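PDB 3TC3: UV damage endonuclease from Sulfolobus acidocaldarius, which probably cuts DNA at damaged sites as a metal-dependent endonuclease of DNA repair, with manganese bound in a TIM barrel. Local coordinates for residues S166-G169 with K170-L174; A236-L239 with V240-W244. All coordinates share one frame; numbering follows the deposited sequence. Where two conformers were deposited one is given.

Contact 1. Residues S166-G169 with K170-L174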
ATOM      1  N   SER A 166       3.344  18.320  -8.663  1.00 19.93           N
ATOM      2  CA  SER A 166       2.759  19.627  -8.382  1.00 20.12           C
ATOM      3  C   SER A 166       3.104  20.628  -9.510  1.00 22.27           C
ATOM      4  O   SER A 166       3.014  21.844  -9.283  1.00 22.99           O
ATOM      5  CB  SER A 166       3.233  20.205  -7.024  1.00 23.42           C
ATOM      6  OG  SER A 166       4.627  20.302  -7.054  1.00 27.78           O
ATOM      7  N   MET A 167       3.466  20.136 -10.689  1.00 22.55           N
ATOM      8  CA  MET A 167       3.741  21.038 -11.851  1.00 25.35           C
ATOM      9  C   MET A 167       2.547  21.962 -12.120  1.00 25.02           C
ATOM     10  O   MET A 167       1.420  21.521 -12.086  1.00 24.19           O
ATOM     11  CB  MET A 167       4.123  20.237 -13.081  1.00 28.98           C
ATOM     12  CG  MET A 167       5.507  19.556 -12.949  1.00 33.36           C
ATOM     13  SD  MET A 167       6.922  20.720 -12.926  1.00 44.06           S
ATOM     14  CE  MET A 167       6.713  21.301 -14.612  1.00 40.88           C
ATOM     15  N   ASN A 168       2.838  23.247 -12.447  1.00 26.83           N
ATOM     16  CA  ASN A 168       1.827  24.290 -12.688  1.00 28.47           C
ATOM     17  C   ASN A 168       1.056  24.670 -11.425  1.00 27.06           C
ATOM     18  O   ASN A 168       0.078  25.387 -11.518  1.00 27.72           O
ATOM     19  CB  ASN A 168       0.799  23.968 -13.769  1.00 29.28           C
ATOM     20  CG  ASN A 168       1.412  23.548 -15.098  1.00 33.55           C
ATOM     21  OD1 ASN A 168       2.513  23.960 -15.434  1.00 40.46           O
ATOM     22  ND2 ASN A 168       0.682  22.714 -15.854  1.00 34.82           N
ATOM     23  N   GLY A 169       1.512  24.184 -10.271  1.00 25.61           N
ATOM     24  CA  GLY A 169       0.955  24.574  -8.978  1.00 26.51           C
ATOM     25  C   GLY A 169      -0.074  23.551  -8.441  1.00 25.43           C
ATOM     26  O   GLY A 169      -0.592  22.670  -9.191  1.00 23.05           O
ATOM     27  N   LYS A 170      -0.416  23.732  -7.173  1.00 25.59           N
ATOM     28  CA  LYS A 170      -1.265  22.756  -6.484  1.00 23.74           C
ATOM     29  C   LYS A 170      -2.650  22.636  -7.036  1.00 23.62           C
ATOM     30  O   LYS A 170      -3.083  21.521  -7.303  1.00 20.76           O
ATOM     31  CB  LYS A 170      -1.288  22.988  -4.967  1.00 25.10           C
ATOM     32  CG  LYS A 170       0.009  22.490  -4.328  1.00 30.92           C
ATOM     33  CD  LYS A 170       0.044  22.773  -2.827  1.00 30.25           C
ATOM     34  CE  LYS A 170      -0.809  21.775  -2.087  1.00 24.99           C
ATOM     35  NZ  LYS A 170      -0.900  22.125  -0.630  1.00 27.27           N
ATOM     36  N   GLU A 171      -3.377  23.739  -7.249  1.00 23.74           N
ATOM     37  CA  GLU A 171      -4.769  23.613  -7.707  1.00 25.16           C
ATOM     38  C   GLU A 171      -4.883  22.949  -9.081  1.00 22.14           C
ATOM     39  O   GLU A 171      -5.734  22.074  -9.235  1.00 20.16           O
ATOM     40  CB  GLU A 171      -5.524  24.980  -7.629  1.00 31.79           C
ATOM     41  CG  GLU A 171      -5.336  25.845  -8.838  1.00 38.21           C
ATOM     42  CD  GLU A 171      -6.048  27.227  -8.764  1.00 46.88           C
ATOM     43  OE1 GLU A 171      -7.255  27.275  -9.088  1.00 46.40           O
ATOM     44  OE2 GLU A 171      -5.395  28.254  -8.420  1.00 48.43           O
ATOM     45  N   GLU A 172      -4.008  23.306 -10.030  1.00 21.60           N
ATOM     46  CA  GLU A 172      -3.993  22.667 -11.377  1.00 22.09           C
ATOM     47  C   GLU A 172      -3.682  21.187 -11.234  1.00 20.32           C
ATOM     48  O   GLU A 172      -4.252  20.357 -11.936  1.00 20.39           O
ATOM     49  CB  GLU A 172      -2.959  23.304 -12.294  1.00 25.33           C
ATOM     50  CG  GLU A 172      -3.544  24.637 -12.874  1.00 29.17           C
ATOM     51  CD  GLU A 172      -2.783  25.226 -14.047  1.00 32.35           C
ATOM     52  OE1 GLU A 172      -2.320  24.456 -14.921  1.00 34.86           O
ATOM     53  OE2 GLU A 172      -2.708  26.513 -14.099  1.00 34.00           O
ATOM     54  N   SER A 173      -2.783  20.929 -10.306  1.00 18.69           N
ATOM     55  CA  SER A 173      -2.314  19.522 -10.107  1.00 16.39           C
ATOM     56  C   SER A 173      -3.398  18.663  -9.494  1.00 16.43           C
ATOM     57  O   SER A 173      -3.523  17.458  -9.855  1.00 14.71           O
ATOM     58  CB  SER A 173      -1.052  19.505  -9.236  1.00 16.02           C
ATOM     59  OG  SER A 173       0.113  20.026  -9.965  1.00 19.14           O
ATOM     60  N   LEU A 174      -4.213  19.230  -8.583  1.00 15.90           N
ATOM     61  CA  LEU A 174      -5.378  18.487  -8.049  1.00 15.27           C
ATOM     62  C   LEU A 174      -6.443  18.202  -9.145  1.00 14.58           C
ATOM     63  O   LEU A 174      -7.029  17.086  -9.201  1.00 14.20           O
ATOM     64  CB  LEU A 174      -6.090  19.234  -6.836  1.00 15.58           C
ATOM     65  CG  LEU A 174      -5.129  19.410  -5.674  1.00 16.26           C
ATOM     66  CD1 LEU A 174      -5.887  20.254  -4.612  1.00 18.85           C
ATOM     67  CD2 LEU A 174      -4.749  18.056  -5.066  1.00 16.13           C
TER
HETATM   68  O   HOH W   1      -2.260  25.681  -9.956  1.00 24.54           O
HETATM   69  O   HOH W   2      -2.308  21.856 -15.430  1.00 31.55           O
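Ser173 turns its hydroxyl back toward Gly169 and the loop because its OG stands anti to the carbonyl carbon (chi1 -72°). Glu172 has the same kind of first torsion and an extended chain, which lays its carboxylate beside Asn168. Ser173 OG lies 2.8 Å from Gly169 O and 2.9 Å from Met167 O. Both carbonyl oxygens lie close to the hydroxyl, and Ser165 O is a further, weak partner. Gly169 O also accepts the backbone N-H of Ser173 at 3.0 Å, the first i to i+4 bond of the helix. Asn168 meets Glu172 through aliphatic carbon: its CB is 3.4 Å from Glu172 OE1. Two waters join this pair. One donates to Asn168 O and accepts from Glu172 N; it bridges the last carbonyl before Gly169 to an amide of the first helical turn. The other accepts from Asn168 ND2 and donates to Glu172 OE1, 2.6 Å away. Outside the segments, Arg176 NH1 bonds to Met167 O, and Lys170 reaches Asp205 in a salt bridge. The backbone angles of Gly169 (phi 98°, psi 168°) are ones that call for glycine, since a CB would press on the carbonyl oxygen of Asn168. A type II beta turn, Ser166 to Gly169, closed by Gly169 N to Ser166 O, here leads into a glycine N-cap at the start of a TIM-barrel helix.

Contact 2. Residues A236-L239 with V240-W244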
ATOM      1  N   ALA A 236      -7.755  14.613  12.248  1.00 20.90           N
ATOM      2  CA  ALA A 236      -7.432  14.211  10.900  1.00 18.40           C
ATOM      3  C   ALA A 236      -7.919  12.835  10.679  1.00 19.22           C
ATOM      4  O   ALA A 236      -8.522  12.544   9.612  1.00 18.81           O
ATOM      5  CB  ALA A 236      -5.908  14.325  10.648  1.00 20.64           C
ATOM      6  N   LEU A 237      -7.758  11.931  11.643  1.00 19.88           N
ATOM      7  CA  LEU A 237      -8.362  10.611  11.546  0.50 20.89           C
ATOM      8  C   LEU A 237      -9.889  10.608  11.344  1.00 21.70           C
ATOM      9  O   LEU A 237     -10.435   9.851  10.515  1.00 22.22           O
ATOM     10  CB  LEU A 237      -7.945   9.786  12.755  0.50 22.11           C
ATOM     11  CG  LEU A 237      -6.455   9.469  12.684  0.50 22.26           C
ATOM     12  CD1 LEU A 237      -5.938   9.091  14.064  0.50 23.15           C
ATOM     13  CD2 LEU A 237      -6.235   8.370  11.675  0.50 24.06           C
ATOM     14  N   SER A 238     -10.584  11.453  12.088  1.00 21.15           N
ATOM     15  CA  SER A 238     -11.999  11.443  12.015  1.00 20.36           C
ATOM     16  C   SER A 238     -12.420  11.876  10.611  1.00 20.16           C
ATOM     17  O   SER A 238     -13.380  11.367  10.067  1.00 19.54           O
ATOM     18  CB  SER A 238     -12.547  12.434  13.009  1.00 22.93           C
ATOM     19  OG  SER A 238     -13.904  12.623  12.742  1.00 29.02           O
ATOM     20  N   LEU A 239     -11.728  12.889  10.086  1.00 18.89           N
ATOM     21  CA  LEU A 239     -12.006  13.393   8.728  1.00 19.07           C
ATOM     22  C   LEU A 239     -11.777  12.273   7.680  1.00 19.09           C
ATOM     23  O   LEU A 239     -12.656  12.019   6.822  1.00 18.24           O
ATOM     24  CB  LEU A 239     -11.129  14.598   8.424  1.00 20.78           C
ATOM     25  CG  LEU A 239     -11.587  15.922   9.098  1.00 23.37           C
ATOM     26  CD1 LEU A 239     -10.450  16.889   8.927  1.00 24.41           C
ATOM     27  CD2 LEU A 239     -12.788  16.524   8.423  1.00 25.50           C
ATOM     28  N   VAL A 240     -10.626  11.628   7.765  1.00 17.74           N
ATOM     29  CA  VAL A 240     -10.324  10.603   6.800  1.00 16.58           C
ATOM     30  C   VAL A 240     -11.232   9.377   6.918  1.00 18.16           C
ATOM     31  O   VAL A 240     -11.637   8.760   5.887  1.00 14.92           O
ATOM     32  CB  VAL A 240      -8.803  10.261   6.956  1.00 18.38           C
ATOM     33  CG1 VAL A 240      -8.593   8.845   6.600  1.00 23.75           C
ATOM     34  CG2 VAL A 240      -7.928  11.296   6.325  1.00 18.18           C
ATOM     35  N   ARG A 241     -11.680   9.031   8.173  1.00 17.04           N
ATOM     36  CA  ARG A 241     -12.662   7.904   8.320  1.00 17.71           C
ATOM     37  C   ARG A 241     -13.929   7.986   7.451  1.00 19.52           C
ATOM     38  O   ARG A 241     -14.421   6.975   6.940  1.00 20.72           O
ATOM     39  CB  ARG A 241     -13.060   7.708   9.824  1.00 19.09           C
ATOM     40  CG  ARG A 241     -13.950   6.543  10.138  1.00 20.46           C
ATOM     41  CD  ARG A 241     -14.343   6.584  11.667  1.00 21.49           C
ATOM     42  NE  ARG A 241     -13.137   6.444  12.502  1.00 23.16           N
ATOM     43  CZ  ARG A 241     -12.443   5.312  12.707  1.00 22.29           C
ATOM     44  NH1 ARG A 241     -12.769   4.164  12.092  1.00 22.13           N
ATOM     45  NH2 ARG A 241     -11.371   5.382  13.483  1.00 23.26           N
ATOM     46  N   ARG A 242     -14.467   9.186   7.304  1.00 17.78           N
ATOM     47  CA  ARG A 242     -15.688   9.416   6.540  1.00 21.17           C
ATOM     48  C   ARG A 242     -15.479   9.167   5.014  1.00 18.74           C
ATOM     49  O   ARG A 242     -16.445   9.089   4.267  1.00 20.93           O
ATOM     50  CB  ARG A 242     -16.183  10.821   6.858  1.00 24.16           C
ATOM     51  CG  ARG A 242     -16.338  10.936   8.349  1.00 27.38           C
ATOM     52  CD  ARG A 242     -17.232  12.111   8.761  1.00 35.56           C
ATOM     53  NE  ARG A 242     -17.071  13.320   7.937  1.00 41.15           N
ATOM     54  CZ  ARG A 242     -16.544  14.475   8.369  1.00 47.98           C
ATOM     55  NH1 ARG A 242     -16.124  14.610   9.632  1.00 48.27           N
ATOM     56  NH2 ARG A 242     -16.429  15.500   7.523  1.00 49.81           N
ATOM     57  N   THR A 243     -14.219   9.031   4.562  1.00 17.64           N
ATOM     58  CA  THR A 243     -13.960   8.750   3.158  1.00 15.48           C
ATOM     59  C   THR A 243     -13.941   7.282   2.842  1.00 15.00           C
ATOM     60  O   THR A 243     -13.857   6.938   1.683  1.00 15.97           O
ATOM     61  CB  THR A 243     -12.677   9.377   2.629  1.00 14.69           C
ATOM     62  OG1 THR A 243     -11.551   8.699   3.217  1.00 15.12           O
ATOM     63  CG2 THR A 243     -12.590  10.889   3.034  1.00 14.80           C
ATOM     64  N   TRP A 244     -14.101   6.440   3.877  1.00 13.94           N
ATOM     65  CA  TRP A 244     -14.112   4.972   3.665  1.00 14.46           C
ATOM     66  C   TRP A 244     -15.498   4.437   3.833  1.00 17.67           C
ATOM     67  O   TRP A 244     -16.185   4.804   4.774  1.00 21.71           O
ATOM     68  CB  TRP A 244     -13.168   4.268   4.655  1.00 13.69           C
ATOM     69  CG  TRP A 244     -11.756   4.607   4.405  1.00 12.68           C
ATOM     70  CD1 TRP A 244     -11.111   5.758   4.799  1.00 11.69           C
ATOM     71  CD2 TRP A 244     -10.737   3.737   3.861  1.00 12.30           C
ATOM     72  NE1 TRP A 244      -9.746   5.698   4.432  1.00 11.88           N
ATOM     73  CE2 TRP A 244      -9.480   4.512   3.875  1.00 11.29           C
ATOM     74  CE3 TRP A 244     -10.731   2.478   3.300  1.00 12.65           C
ATOM     75  CZ2 TRP A 244      -8.285   4.031   3.327  1.00 11.36           C
ATOM     76  CZ3 TRP A 244      -9.505   1.988   2.801  1.00 12.46           C
ATOM     77  CH2 TRP A 244      -8.327   2.762   2.807  1.00 12.33           C
TER
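Val240 N donates to Ala236 O at 2.9 Å, and Arg241 N donates to Leu237 O at 2.8 Å. These are i to i+4 bonds near the C-terminal end of helix 233-241. The next amide does not keep the pattern: Arg242 N makes a weak bond of 3.4 Å to Leu239 O, three residues back. Val240 packs CB and CG2 against Ala236 O, with CB 3.5 Å away. Arg242 runs back over the turn, its CG 3.4 Å from Ser238 O. Its chain bends at chi3 (-38°), and its guanidinium then comes obliquely to the methyl end of Leu239. Arg242 NH2 is 3.9 Å from Leu239 CD2. Val240 O accepts twice, from Thr243 N and from Thr243 OG1. Thr243 OG1 donates to Val240 O at 2.7 Å, in the carbonyl plane and on a lone pair. The same oxygen is in plane at the edge of the Trp244 ring. Farther out, neighbouring strands and the residues before strand 283-287 hold these groups. Thr243 OG1 and Trp244 NE1 bond to the backbone of Val217, while Arg241 bonds to the carbonyls of Asp281 and Glu282. Leu237 packs on Phe219 and Ile250 of strands 217-220 and 249-252. A type I beta turn from Arg241 to Trp244 follows the helix and leads toward strand 249-252, as in the alpha-to-beta connections of a TIM barrel.

Contacts 1 and 2 lie at the ends of two helices of one barrel. Contact 1 starts helix 170-181, after strand 158-162. Contact 2 closes helix 233-241, before strand 249-252. Their centres are 24 Å apart and their nearest atoms about 13 Å apart. Helix 203-213 is a common neighbour: Leu174 packs on Trp208 and Ile209, while Leu239 and Thr243 meet Leu207. Contact 2 lies closer to the metal site but supplies no ligand. The side chain of Leu237 is about 12 Å from the manganese ion and about 9 Å from that of its ligand Asp220; that of Val240 is about 9 Å from that of the ligand Glu195. Contact 1 is a surface feature away from that site.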